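Local coordinates for protein cytochrome P450 monooxygenase (Rhodococcus sp. ECU0066, PDB 6KBH) that probably acts as a self-sufficient monooxygenase, with flavin mononucleotide, a [2Fe-2S] cluster and a P450 heme carried on a single chain, at residues R203-A208 against V229-Q234; H510-C515 against S519-L524; A593-V598 against G603-H608. One frame throughout, in Å; residues are numbered along the deposited sequence.

Interaction 1: R203-A208 against V229-Q234; sequences REYSIA and VGKFWQ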
loop_
_atom_site.group_PDB
_atom_site.type_symbol
_atom_site.label_atom_id
_atom_site.label_comp_id
_atom_site.label_asym_id
_atom_site.label_seq_id
_atom_site.Cartn_x
_atom_site.Cartn_y
_atom_site.Cartn_z
ATOM N N ARG A 203 13.912 3.085 -27.339
ATOM C CA ARG A 203 13.216 4.307 -26.949
ATOM C C ARG A 203 12.849 5.152 -28.162
ATOM O O ARG A 203 11.757 5.728 -28.214
ATOM C CB ARG A 203 14.079 5.121 -25.995
ATOM C CG ARG A 203 14.872 4.287 -25.033
ATOM C CD ARG A 203 16.040 5.051 -24.448
ATOM N NE ARG A 203 15.585 6.050 -23.489
ATOM C CZ ARG A 203 15.300 7.310 -23.797
ATOM N NH1 ARG A 203 15.443 7.744 -25.044
ATOM N NH2 ARG A 203 14.884 8.142 -22.853
ATOM N N GLU A 204 13.763 5.265 -29.131
ATOM C CA GLU A 204 13.441 5.954 -30.376
ATOM C C GLU A 204 12.164 5.390 -30.982
ATOM O O GLU A 204 11.335 6.133 -31.521
ATOM C CB GLU A 204 14.618 5.827 -31.349
ATOM C CG GLU A 204 14.727 6.895 -32.440
ATOM C CD GLU A 204 13.782 6.673 -33.612
ATOM O OE1 GLU A 204 14.167 5.916 -34.526
ATOM O OE2 GLU A 204 12.668 7.245 -33.630
ATOM N N TYR A 205 11.973 4.076 -30.869
ATOM C CA TYR A 205 10.793 3.397 -31.382
ATOM C C TYR A 205 9.646 3.357 -30.375
ATOM O O TYR A 205 8.649 2.672 -30.622
ATOM C CB TYR A 205 11.149 1.968 -31.808
ATOM C CG TYR A 205 12.225 1.852 -32.874
ATOM C CD1 TYR A 205 12.576 2.936 -33.670
ATOM C CD2 TYR A 205 12.891 0.650 -33.080
ATOM C CE1 TYR A 205 13.560 2.825 -34.640
ATOM C CE2 TYR A 205 13.869 0.529 -34.049
ATOM C CZ TYR A 205 14.203 1.619 -34.825
ATOM O OH TYR A 205 15.184 1.501 -35.786
ATOM N N SER A 206 9.765 4.061 -29.249
ATOM C CA SER A 206 8.724 4.114 -28.229
ATOM C C SER A 206 7.923 5.399 -28.398
ATOM O O SER A 206 8.495 6.494 -28.395
ATOM C CB SER A 206 9.327 4.050 -26.825
ATOM O OG SER A 206 9.973 2.810 -26.595
ATOM N N ILE A 207 6.602 5.268 -28.543
ATOM C CA ILE A 207 5.738 6.391 -28.891
ATOM C C ILE A 207 4.457 6.343 -28.068
ATOM O O ILE A 207 4.181 5.384 -27.344
ATOM C CB ILE A 207 5.383 6.415 -30.392
ATOM C CG1 ILE A 207 4.677 5.116 -30.784
ATOM C CG2 ILE A 207 6.622 6.656 -31.242
ATOM C CD1 ILE A 207 3.937 5.204 -32.091
ATOM N N ALA A 208 3.668 7.407 -28.204
ATOM C CA ALA A 208 2.364 7.473 -27.564
ATOM C C ALA A 208 1.357 6.619 -28.325
ATOM O O ALA A 208 1.333 6.610 -29.559
ATOM C CB ALA A 208 1.881 8.921 -27.489
ATOM N N VAL A 229 5.832 0.819 -34.491
ATOM C CA VAL A 229 5.609 -0.438 -33.784
ATOM C C VAL A 229 6.263 -1.594 -34.530
ATOM O O VAL A 229 6.833 -2.504 -33.915
ATOM C CB VAL A 229 4.099 -0.663 -33.573
ATOM C CG1 VAL A 229 3.820 -2.071 -33.071
ATOM C CG2 VAL A 229 3.546 0.369 -32.601
ATOM N N GLY A 230 6.205 -1.573 -35.864
ATOM C CA GLY A 230 6.866 -2.610 -36.639
ATOM C C GLY A 230 8.378 -2.564 -36.512
ATOM O O GLY A 230 9.027 -3.606 -36.366
ATOM N N LYS A 231 8.960 -1.361 -36.582
ATOM C CA LYS A 231 10.389 -1.197 -36.327
ATOM C C LYS A 231 10.767 -1.806 -34.992
ATOM O O LYS A 231 11.760 -2.536 -34.876
ATOM C CB LYS A 231 10.772 0.285 -36.337
ATOM C CG LYS A 231 10.733 0.973 -37.682
ATOM C CD LYS A 231 11.128 2.435 -37.527
ATOM C CE LYS A 231 10.799 3.241 -38.768
ATOM N NZ LYS A 231 11.607 2.803 -39.934
ATOM N N PHE A 232 9.967 -1.522 -33.973
ATOM C CA PHE A 232 10.281 -1.972 -32.627
ATOM C C PHE A 232 10.081 -3.480 -32.474
ATOM O O PHE A 232 10.778 -4.115 -31.671
ATOM C CB PHE A 232 9.430 -1.171 -31.638
ATOM C CG PHE A 232 9.401 -1.732 -30.255
ATOM C CD1 PHE A 232 8.585 -2.802 -29.952
ATOM C CD2 PHE A 232 10.180 -1.184 -29.251
ATOM C CE1 PHE A 232 8.580 -3.342 -28.711
ATOM C CE2 PHE A 232 10.156 -1.719 -27.979
ATOM C CZ PHE A 232 9.346 -2.802 -27.711
ATOM N N TRP A 233 9.167 -4.080 -33.246
ATOM C CA TRP A 233 8.879 -5.503 -33.072
ATOM C C TRP A 233 10.053 -6.372 -33.504
ATOM O O TRP A 233 10.390 -7.351 -32.826
ATOM C CB TRP A 233 7.629 -5.880 -33.854
ATOM C CG TRP A 233 7.388 -7.353 -33.953
ATOM C CD1 TRP A 233 7.709 -8.164 -34.999
ATOM C CD2 TRP A 233 6.756 -8.189 -32.975
ATOM N NE1 TRP A 233 7.325 -9.455 -34.734
ATOM C CE2 TRP A 233 6.736 -9.498 -33.498
ATOM C CE3 TRP A 233 6.208 -7.960 -31.710
ATOM C CZ2 TRP A 233 6.191 -10.572 -32.800
ATOM C CZ3 TRP A 233 5.667 -9.027 -31.018
ATOM C CH2 TRP A 233 5.663 -10.317 -31.564
ATOM N N GLN A 234 10.678 -6.047 -34.638
ATOM C CA GLN A 234 11.756 -6.891 -35.136
ATOM C C GLN A 234 13.101 -6.563 -34.506
ATOM O O GLN A 234 13.924 -7.470 -34.338
ATOM C CB GLN A 234 11.847 -6.809 -36.667
ATOM C CG GLN A 234 12.525 -5.576 -37.236
ATOM C CD GLN A 234 12.721 -5.680 -38.742
ATOM O OE1 GLN A 234 12.400 -6.704 -39.349
ATOM N NE2 GLN A 234 13.243 -4.620 -39.351
#

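Interaction 2: H510-C515 against S519-L524; sequences HIDVDC and SRQYSL. With FMN (flavin mononucleotide), chain B.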
loop_
_atom_site.group_PDB
_atom_site.type_symbol
_atom_site.label_atom_id
_atom_site.label_comp_id
_atom_site.label_asym_id
_atom_site.label_seq_id
_atom_site.Cartn_x
_atom_site.Cartn_y
_atom_site.Cartn_z
ATOM N N HIS A 510 -0.112 1.023 23.616
ATOM C CA HIS A 510 1.250 1.164 23.132
ATOM C C HIS A 510 1.234 1.999 21.861
ATOM O O HIS A 510 0.176 2.411 21.377
ATOM C CB HIS A 510 1.874 -0.206 22.854
ATOM C CG HIS A 510 1.061 -1.050 21.923
ATOM N ND1 HIS A 510 0.150 -1.981 22.372
ATOM C CD2 HIS A 510 1.004 -1.087 20.570
ATOM C CE1 HIS A 510 -0.423 -2.565 21.336
ATOM N NE2 HIS A 510 0.077 -2.043 20.231
ATOM N N ILE A 511 2.419 2.248 21.302
ATOM C CA ILE A 511 2.516 2.848 19.978
ATOM C C ILE A 511 3.624 2.167 19.196
ATOM O O ILE A 511 4.571 1.618 19.759
ATOM C CB ILE A 511 2.804 4.358 19.983
ATOM C CG1 ILE A 511 2.223 5.057 21.185
ATOM C CG2 ILE A 511 2.135 5.007 18.813
ATOM C CD1 ILE A 511 2.804 6.420 21.301
ATOM N N ASP A 512 3.517 2.260 17.875
ATOM C CA ASP A 512 4.524 1.737 16.962
ATOM C C ASP A 512 5.367 2.903 16.457
ATOM O O ASP A 512 4.886 3.744 15.691
ATOM C CB ASP A 512 3.872 0.973 15.813
ATOM C CG ASP A 512 2.977 -0.148 16.300
ATOM O OD1 ASP A 512 2.469 -0.050 17.437
ATOM O OD2 ASP A 512 2.795 -1.136 15.559
ATOM N N VAL A 513 6.622 2.949 16.894
ATOM C CA VAL A 513 7.539 4.039 16.591
ATOM C C VAL A 513 8.681 3.483 15.750
ATOM O O VAL A 513 9.271 2.454 16.098
ATOM C CB VAL A 513 8.067 4.698 17.879
ATOM C CG1 VAL A 513 8.524 3.640 18.873
ATOM C CG2 VAL A 513 9.189 5.661 17.560
ATOM N N ASP A 514 8.986 4.156 14.642
ATOM C CA ASP A 514 10.038 3.697 13.739
ATOM C C ASP A 514 11.404 3.967 14.349
ATOM O O ASP A 514 11.877 5.106 14.339
ATOM C CB ASP A 514 9.914 4.391 12.387
ATOM C CG ASP A 514 8.753 3.879 11.577
ATOM O OD1 ASP A 514 8.017 3.005 12.082
ATOM O OD2 ASP A 514 8.580 4.347 10.433
ATOM N N CYS A 515 12.068 2.924 14.848
ATOM C CA CYS A 515 13.394 3.085 15.446
ATOM C C CYS A 515 14.445 2.865 14.362
ATOM O O CYS A 515 15.045 1.796 14.228
ATOM C CB CYS A 515 13.575 2.131 16.618
ATOM S SG CYS A 515 12.182 2.120 17.761
ATOM N N SER A 519 10.536 -0.806 13.158
ATOM C CA SER A 519 9.498 -0.306 14.046
ATOM C C SER A 519 9.384 -1.220 15.257
ATOM O O SER A 519 9.424 -2.447 15.129
ATOM C CB SER A 519 8.146 -0.212 13.328
ATOM O OG SER A 519 7.581 -1.494 13.111
ATOM N N ARG A 520 9.258 -0.614 16.432
ATOM C CA ARG A 520 9.006 -1.332 17.670
ATOM C C ARG A 520 7.858 -0.642 18.393
ATOM O O ARG A 520 7.547 0.521 18.127
ATOM C CB ARG A 520 10.252 -1.376 18.570
ATOM C CG ARG A 520 11.503 -1.929 17.897
ATOM C CD ARG A 520 11.515 -3.450 17.892
ATOM N NE ARG A 520 12.795 -3.979 17.433
ATOM C CZ ARG A 520 13.017 -4.453 16.211
ATOM N NH1 ARG A 520 12.040 -4.470 15.317
ATOM N NH2 ARG A 520 14.217 -4.913 15.884
ATOM N N GLN A 521 7.228 -1.365 19.314
ATOM C CA GLN A 521 6.159 -0.815 20.134
ATOM C C GLN A 521 6.612 -0.693 21.580
ATOM O O GLN A 521 7.305 -1.571 22.098
ATOM C CB GLN A 521 4.892 -1.669 20.070
ATOM C CG GLN A 521 4.505 -2.100 18.678
ATOM C CD GLN A 521 4.618 -3.593 18.499
ATOM O OE1 GLN A 521 3.835 -4.357 19.065
ATOM N NE2 GLN A 521 5.605 -4.022 17.723
ATOM N N TYR A 522 6.201 0.395 22.227
ATOM C CA TYR A 522 6.526 0.653 23.624
ATOM C C TYR A 522 5.300 1.225 24.321
ATOM O O TYR A 522 4.708 2.189 23.826
ATOM C CB TYR A 522 7.723 1.607 23.735
ATOM C CG TYR A 522 8.962 1.106 23.013
ATOM C CD1 TYR A 522 9.536 -0.099 23.364
ATOM C CD2 TYR A 522 9.547 1.826 21.975
ATOM C CE1 TYR A 522 10.650 -0.587 22.728
ATOM C CE2 TYR A 522 10.684 1.335 21.320
ATOM C CZ TYR A 522 11.223 0.120 21.711
ATOM O OH TYR A 522 12.337 -0.433 21.121
ATOM N N SER A 523 4.925 0.635 25.460
ATOM C CA SER A 523 3.781 1.110 26.233
ATOM C C SER A 523 3.923 2.592 26.581
ATOM O O SER A 523 5.008 3.182 26.510
ATOM C CB SER A 523 3.626 0.291 27.515
ATOM O OG SER A 523 3.378 -1.073 27.229
ATOM N N LEU A 524 2.799 3.197 26.955
ATOM C CA LEU A 524 2.743 4.616 27.291
ATOM C C LEU A 524 2.561 4.788 28.789
ATOM O O LEU A 524 1.514 4.432 29.344
ATOM C CB LEU A 524 1.628 5.312 26.523
ATOM C CG LEU A 524 1.977 5.259 25.048
ATOM C CD1 LEU A 524 0.724 5.048 24.244
ATOM C CD2 LEU A 524 2.684 6.539 24.699
HETATM N N1 FMN B . 6.636 -5.020 22.622
HETATM C C2 FMN B . 5.372 -5.284 22.258
HETATM O O2 FMN B . 5.159 -6.186 21.384
HETATM N N3 FMN B . 4.325 -4.630 22.777
HETATM C C4 FMN B . 4.545 -3.674 23.702
HETATM O O4 FMN B . 3.503 -2.999 24.245
HETATM C C4A FMN B . 5.848 -3.381 24.102
HETATM N N5 FMN B . 6.052 -2.426 25.024
HETATM C C5A FMN B . 7.308 -2.150 25.395
HETATM C C6 FMN B . 7.485 -1.163 26.346
HETATM C C7 FMN B . 8.754 -0.840 26.767
HETATM C C7M FMN B . 8.807 0.286 27.829
HETATM C C8 FMN B . 9.872 -1.504 26.248
HETATM C C8M FMN B . 11.289 -1.177 26.677
HETATM C C9 FMN B . 9.690 -2.507 25.302
HETATM C C9A FMN B . 8.405 -2.831 24.856
HETATM N N10 FMN B . 8.195 -3.796 23.934
HETATM C C10 FMN B . 6.919 -4.074 23.547
HETATM C "C1'" FMN B . 9.325 -4.540 23.294
HETATM C "C2'" FMN B . 9.888 -3.808 22.102
HETATM O "O2'" FMN B . 9.033 -3.745 21.036
HETATM C "C3'" FMN B . 11.180 -4.434 21.642
HETATM O "O3'" FMN B . 11.073 -5.800 21.340
HETATM C "C4'" FMN B . 12.307 -4.201 22.672
HETATM O "O4'" FMN B . 12.473 -2.950 23.224
HETATM C "C5'" FMN B . 13.710 -4.465 22.049
HETATM O "O5'" FMN B . 13.944 -3.981 20.703
HETATM P P FMN B . 15.175 -4.549 19.911
HETATM O O1P FMN B . 14.940 -4.409 18.429
HETATM O O2P FMN B . 16.424 -3.799 20.251
HETATM O O3P FMN B . 15.332 -5.988 20.290
#

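Interaction 3: A593-V598 against G603-H608; sequences AMADQV and GDYEIH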
loop_
_atom_site.group_PDB
_atom_site.type_symbol
_atom_site.label_atom_id
_atom_site.label_comp_id
_atom_site.label_asym_id
_atom_site.label_seq_id
_atom_site.Cartn_x
_atom_site.Cartn_y
_atom_site.Cartn_z
ATOM N N ALA A 593 0.342 2.632 34.259
ATOM C CA ALA A 593 -0.809 3.375 33.759
ATOM C C ALA A 593 -2.112 2.707 34.175
ATOM O O ALA A 593 -3.110 3.395 34.415
ATOM C CB ALA A 593 -0.733 3.514 32.241
ATOM N N MET A 594 -2.121 1.372 34.260
ATOM C CA MET A 594 -3.296 0.671 34.767
ATOM C C MET A 594 -3.479 0.912 36.258
ATOM O O MET A 594 -4.612 1.001 36.745
ATOM C CB MET A 594 -3.183 -0.825 34.474
ATOM C CG MET A 594 -2.835 -1.145 33.035
ATOM S SD MET A 594 -2.470 -2.885 32.772
ATOM C CE MET A 594 -4.118 -3.552 32.561
ATOM N N ALA A 595 -2.374 1.015 37.000
ATOM C CA ALA A 595 -2.464 1.386 38.406
ATOM C C ALA A 595 -3.082 2.769 38.567
ATOM O O ALA A 595 -3.831 3.018 39.520
ATOM C CB ALA A 595 -1.079 1.336 39.051
ATOM N N ASP A 596 -2.788 3.680 37.637
ATOM C CA ASP A 596 -3.303 5.041 37.748
ATOM C C ASP A 596 -4.797 5.103 37.450
ATOM O O ASP A 596 -5.536 5.816 38.143
ATOM C CB ASP A 596 -2.524 5.975 36.825
ATOM C CG ASP A 596 -1.126 6.266 37.338
ATOM O OD1 ASP A 596 -0.859 5.991 38.526
ATOM O OD2 ASP A 596 -0.300 6.780 36.557
ATOM N N GLN A 597 -5.262 4.381 36.420
ATOM C CA GLN A 597 -6.701 4.310 36.161
ATOM C C GLN A 597 -7.461 3.886 37.410
ATOM O O GLN A 597 -8.496 4.470 37.750
ATOM C CB GLN A 597 -7.019 3.334 35.020
ATOM C CG GLN A 597 -6.291 3.544 33.711
ATOM C CD GLN A 597 -7.235 3.488 32.513
ATOM O OE1 GLN A 597 -7.936 4.456 32.218
ATOM N NE2 GLN A 597 -7.302 2.336 31.861
ATOM N N VAL A 598 -6.948 2.876 38.114
ATOM C CA VAL A 598 -7.676 2.306 39.239
ATOM C C VAL A 598 -7.649 3.236 40.445
ATOM O O VAL A 598 -8.602 3.264 41.229
ATOM C CB VAL A 598 -7.112 0.919 39.584
ATOM C CG1 VAL A 598 -7.848 0.320 40.766
ATOM C CG2 VAL A 598 -7.211 -0.003 38.379
ATOM N N GLY A 603 -10.560 2.207 43.518
ATOM C CA GLY A 603 -10.775 0.769 43.582
ATOM C C GLY A 603 -9.582 0.080 44.202
ATOM O O GLY A 603 -8.478 0.508 44.021
ATOM N N ASP A 604 -9.786 -1.013 44.912
ATOM C CA ASP A 604 -8.688 -1.695 45.573
ATOM C C ASP A 604 -7.754 -2.357 44.603
ATOM O O ASP A 604 -8.160 -3.091 43.787
ATOM C CB ASP A 604 -9.283 -2.647 46.651
ATOM C CG ASP A 604 -8.321 -3.732 47.143
ATOM O OD1 ASP A 604 -7.139 -3.675 46.853
ATOM O OD2 ASP A 604 -8.755 -4.672 47.814
ATOM N N TYR A 605 -6.474 -2.118 44.745
ATOM C CA TYR A 605 -5.501 -2.739 43.863
ATOM C C TYR A 605 -4.213 -2.999 44.633
ATOM O O TYR A 605 -3.924 -2.349 45.641
ATOM C CB TYR A 605 -5.233 -1.877 42.621
ATOM C CG TYR A 605 -4.637 -0.520 42.917
ATOM C CD1 TYR A 605 -5.439 0.528 43.347
ATOM C CD2 TYR A 605 -3.279 -0.282 42.754
ATOM C CE1 TYR A 605 -4.907 1.770 43.616
ATOM C CE2 TYR A 605 -2.735 0.962 43.021
ATOM C CZ TYR A 605 -3.557 1.983 43.451
ATOM O OH TYR A 605 -3.031 3.226 43.722
ATOM N N GLU A 606 -3.440 -3.968 44.142
ATOM C CA GLU A 606 -2.191 -4.374 44.773
ATOM C C GLU A 606 -1.155 -4.593 43.681
ATOM O O GLU A 606 -1.387 -5.379 42.763
ATOM C CB GLU A 606 -2.388 -5.657 45.593
ATOM C CG GLU A 606 -1.427 -5.804 46.758
ATOM C CD GLU A 606 -1.741 -7.006 47.629
ATOM O OE1 GLU A 606 -2.294 -7.995 47.102
ATOM O OE2 GLU A 606 -1.433 -6.960 48.840
ATOM N N ILE A 607 -0.016 -3.910 43.763
ATOM C CA ILE A 607 0.971 -3.964 42.689
ATOM C C ILE A 607 2.289 -4.495 43.238
ATOM O O ILE A 607 2.755 -4.061 44.299
ATOM C CB ILE A 607 1.147 -2.598 41.999
ATOM C CG1 ILE A 607 1.999 -1.631 42.797
ATOM C CG2 ILE A 607 -0.171 -1.909 41.866
ATOM C CD1 ILE A 607 2.144 -0.331 42.057
ATOM N N HIS A 608 2.864 -5.460 42.524
ATOM C CA HIS A 608 4.057 -6.179 42.943
ATOM C C HIS A 608 5.077 -6.039 41.817
ATOM O O HIS A 608 4.821 -6.475 40.691
ATOM C CB HIS A 608 3.733 -7.655 43.229
ATOM C CG HIS A 608 2.901 -7.876 44.449
ATOM N ND1 HIS A 608 3.447 -8.172 45.680
ATOM C CD2 HIS A 608 1.560 -7.873 44.627
ATOM C CE1 HIS A 608 2.484 -8.327 46.572
ATOM N NE2 HIS A 608 1.328 -8.149 45.959
#

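Interaction 1: R203-A208 against V229-Q234
In the cytochrome P450 part of the chain, Y205 lies against K231 and F232 where helix 199-204 ends beside the long helix 219-242, a pair whose order and place fit the F and G helices of the fold. Y205 is the first residue to leave helical geometry, within a turn closed by the backbone bond from S206 N to R203 O. No hydrogen bond crosses the contact, which rests on K231 laid over the Y205 ring and on F232 packed against the tyrosine CB. K231 CB sits over the centre of the Y205 ring, 3.8 Å from its centroid and only 7° off the normal, a CH-pi contact. The lysine crosses the tyrosine at about a right angle, and its CD comes 3.8 Å from Y205 CE1 at the rim. Its chain then bends at the last torsion (chi4 -65°), which takes the ammonium away from the ring toward D227 and the hydroxyl of Y117, both weak partners. F232 meets the root of the tyrosine instead: the two CB atoms, Y205 CB and F232 CB, are 3.6 Å apart, and the tyrosine methylene stands at the edge of the phenylalanine ring, near its plane. With CG of F232 anti to its backbone N (chi1 166°), that ring packs on M277 and I280 of helix 269-281, and its side chain comes within about 11 Å of the heme. Y205 also touches F235, farther along helix 219-242, while R203, in the last turn of helix 199-204, forms a salt bridge with E182. The contact thus joins the end of one helix to the flank of another through the side chain of one tyrosine, consistent with the F-G region that covers the distal side of the heme pocket in P450s.

Interaction 2: H510-C515 against S519-L524
V513 and R520 hold the two strands most firmly, through a hydrogen-bonded antiparallel pair: V513 N reaches R520 O at 2.9 Å, almost straight at 165°, and R520 N returns a bond to V513 O at 3.1 Å. Farther along, Y522 N donates to I511 O. The strand 519-523 turns its other edge to the flavin. R520 NH2 bonds FMN O1P at 2.7 Å, with NE directed to the same phosphate oxygen; the chain bends at chi2 (-82°) to bring the guanidinium edge-on to the phosphate. Next to it the ribityl O2' of FMN donates to Q521 O at 3.0 Å, and S523 N donates to FMN N5 at 3.3 Å, while the bond between Y522 OH and FMN O4' is weak. R-Q-Y-S here matches the RxYS motif of ferredoxin reductase-like flavin domains. On the side of the Y522 ring turned from the flavin, V513 CG1 approaches Y522 CD2 at 3.7 Å, the two side chains crossing at about a right angle, and C515 SG stands at the edge of the same ring. The ethyl arm of I511 meets the methyl fork of L524, I511 CD1 lying 3.4 Å from L524 CD2. The carboxylates of D512 and D514, on the sheet face they share with S519 and Q521, turn to strand 560-567, D512 pairing with R567 and D514 with R562 and R564. That strand runs along the other edge of 510-515, whereas F534 and V536 of strand 533-536 pack on L524, and I551 of helix 547-554 touches both C515 and Y522.

Interaction 3: A593-V598 against G603-H608
Helix 593-598 runs nearly antiparallel to strand 605-608, their axes 9.7 Å apart at closest and 161° between their directions, as the return half of a beta-alpha-beta unit in a parallel, Rossmann-like sheet. In the loop leading to the strand, G603 N gives a weak, bent bond to V598 O at 3.2 Å. Packing does most of the joining. V598 and Y605 slide past each other in opposite directions, and V598 CG1, anti to the backbone N (chi1 179°), reaches Y605 CD1 at 3.5 Å. One face of the Y605 ring looks onto the helix backbone, where A595 O stands 4.1 Å above the plane, offset toward the rim. The Y605 side chain also touches F581 of the neighbouring strand 578-584, and its ring meets that of H627 at a steep angle. Putting a serine in place of Y605 would probably open a gap between helix and strand, depriving V598 CG1 and the A595 backbone of the ring they pack on. D596, on the same helix, turns instead to R622 and H627. Farther along the strand, I607 continues the apolar seam, its CG2 lying 4.4 Å from A595 CB.

The three contacts fall in different parts of the chain. Interaction 1 belongs to the heme domain, on the opposite side of the molecule's centre from the other two and partly buried; its centre is about 51 Å from that of interaction 2 and 73 Å from that of interaction 3. It depends on a tyrosine packed against a lysine chain and a phenylalanine, with no hydrogen bond across it. Interaction 2 is buried, polar along the backbone, and the only one of the three to touch a cofactor. Interaction 3, likewise buried, is mostly apolar and away from the cofactor sites. Interactions 2 and 3 touch where L524 O meets A593 CB, so the end of the flavin-binding hairpin lies against helix 588-601 of the neighbouring parallel-sheet domain.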